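Precorrin-8x Methyl Mutase (Thermus thermophilus, PDB 1V9C) probably catalyses the methyl-group rearrangement of precorrin-8X to hydrogenobyrinate, a step in the biosynthesis of adenosylcobalamin. Local coordinates at residues B[164-167]-B[168-172]. Sequence-based numbering, arbitrary orientation.
Sequences VNVL and EAKRA. With SO4 (sulfate ion), chain G.
The guanidinium of Arg171 turns an edge to Leu167: its NH2 lies 3.5 Å from Leu167 CB, which sits in the plane of the group, and a bend at chi3 (-71°) folds the arginine's end back along the helix. Two further flat groups, the Asn165 amide and the Glu168 carboxylate, run side by side in the same direction with planes 83° apart, ND2 3.8 Å from OE1. On the buried side Val166 and Lys170 also run alongside each other. Val166 CG1, anti to the backbone N, meets Lys170 CE at 3.5 Å, and the extended lysine carries NZ on to hydrogen bonds with the carbonyl oxygens of Pro160, Thr183 and Gly185. Helical hydrogen bonds tie the turn together, from Ala169 N to Asn165 O (3.0 Å), Lys170 N to Val166 O and Arg171 N to Leu167 O. A sulfate, probably from the crystallisation liquor, is held by Asn165 N through O1 (2.7 Å), Leu167 N through O4 (3.0 Å) and, weakly, Glu168 N through O2. This is an anion bound by backbone N-H groups at the N-terminus of helix 166-174, which links strands 155-158 and 180-183 in a beta-alpha-beta unit of a doubly wound alpha/beta fold.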
loop_
_atom_site.group_PDB
_atom_site.type_symbol
_atom_site.label_atom_id
_atom_site.label_comp_id
_atom_site.label_asym_id
_atom_site.label_seq_id
_atom_site.Cartn_x
_atom_site.Cartn_y
_atom_site.Cartn_z
ATOM N N VAL B 164 16.795 -3.275 -4.916
ATOM C CA VAL B 164 17.815 -4.161 -4.381
ATOM C C VAL B 164 17.292 -5.579 -4.155
ATOM O O VAL B 164 16.460 -5.795 -3.274
ATOM C CB VAL B 164 18.369 -3.608 -3.041
ATOM C CG1 VAL B 164 19.503 -4.482 -2.542
ATOM C CG2 VAL B 164 18.855 -2.173 -3.225
ATOM N N ASN B 165 17.783 -6.528 -4.957
ATOM C CA ASN B 165 17.408 -7.945 -4.856
ATOM C C ASN B 165 16.040 -8.283 -5.440
ATOM O O ASN B 165 15.648 -9.455 -5.478
ATOM C CB ASN B 165 17.421 -8.395 -3.388
ATOM C CG ASN B 165 18.778 -8.234 -2.739
ATOM O OD1 ASN B 165 18.881 -7.850 -1.567
ATOM N ND2 ASN B 165 19.829 -8.538 -3.491
ATOM N N VAL B 166 15.315 -7.264 -5.888
ATOM C CA VAL B 166 13.979 -7.462 -6.425
ATOM C C VAL B 166 13.896 -8.330 -7.680
ATOM O O VAL B 166 13.130 -9.310 -7.726
ATOM C CB VAL B 166 13.298 -6.095 -6.709
ATOM C CG1 VAL B 166 11.956 -6.304 -7.401
ATOM C CG2 VAL B 166 13.091 -5.343 -5.399
ATOM N N LEU B 167 14.670 -7.975 -8.702
ATOM C CA LEU B 167 14.638 -8.718 -9.956
ATOM C C LEU B 167 15.040 -10.179 -9.795
ATOM O O LEU B 167 14.404 -11.071 -10.361
ATOM C CB LEU B 167 15.530 -8.031 -10.992
ATOM C CG LEU B 167 15.217 -6.545 -11.229
ATOM C CD1 LEU B 167 16.044 -6.035 -12.412
ATOM C CD2 LEU B 167 13.719 -6.351 -11.498
ATOM N N GLU B 168 16.070 -10.432 -8.997
ATOM C CA GLU B 168 16.532 -11.798 -8.801
ATOM C C GLU B 168 15.587 -12.604 -7.917
ATOM O O GLU B 168 15.422 -13.808 -8.105
ATOM C CB GLU B 168 17.946 -11.788 -8.216
ATOM C CG GLU B 168 18.048 -12.210 -6.773
ATOM C CD GLU B 168 19.480 -12.223 -6.281
ATOM O OE1 GLU B 168 20.116 -11.147 -6.292
ATOM O OE2 GLU B 168 19.967 -13.305 -5.888
ATOM N N ALA B 169 14.964 -11.929 -6.955
ATOM C CA ALA B 169 14.025 -12.580 -6.049
ATOM C C ALA B 169 12.836 -13.126 -6.838
ATOM O O ALA B 169 12.315 -14.210 -6.549
ATOM C CB ALA B 169 13.541 -11.589 -5.002
ATOM N N LYS B 170 12.410 -12.370 -7.840
ATOM C CA LYS B 170 11.292 -12.793 -8.654
ATOM C C LYS B 170 11.714 -13.937 -9.574
ATOM O O LYS B 170 10.973 -14.905 -9.741
ATOM C CB LYS B 170 10.744 -11.602 -9.438
ATOM C CG LYS B 170 10.123 -10.567 -8.504
ATOM C CD LYS B 170 9.778 -9.270 -9.193
ATOM C CE LYS B 170 9.140 -8.308 -8.200
ATOM N NZ LYS B 170 8.488 -7.164 -8.869
ATOM N N ARG B 171 12.904 -13.842 -10.156
ATOM C CA ARG B 171 13.395 -14.917 -11.017
ATOM C C ARG B 171 13.456 -16.203 -10.190
ATOM O O ARG B 171 12.971 -17.250 -10.611
ATOM C CB ARG B 171 14.785 -14.580 -11.552
ATOM C CG ARG B 171 14.830 -14.356 -13.055
ATOM C CD ARG B 171 16.165 -13.748 -13.481
ATOM N NE ARG B 171 16.295 -12.354 -13.055
ATOM C CZ ARG B 171 17.433 -11.666 -13.070
ATOM N NH1 ARG B 171 18.554 -12.236 -13.485
ATOM N NH2 ARG B 171 17.448 -10.402 -12.674
ATOM N N ALA B 172 14.030 -16.119 -8.998
ATOM C CA ALA B 172 14.121 -17.288 -8.140
ATOM C C ALA B 172 12.740 -17.892 -7.893
ATOM O O ALA B 172 12.620 -19.087 -7.587
ATOM C CB ALA B 172 14.754 -16.917 -6.827
HETATM S S SO4 G . 18.215 -6.490 -8.301
HETATM O O1 SO4 G . 19.152 -6.071 -7.247
HETATM O O2 SO4 G . 18.225 -7.966 -8.442
HETATM O O3 SO4 G . 18.627 -5.885 -9.589
HETATM O O4 SO4 G . 16.856 -6.020 -7.951
#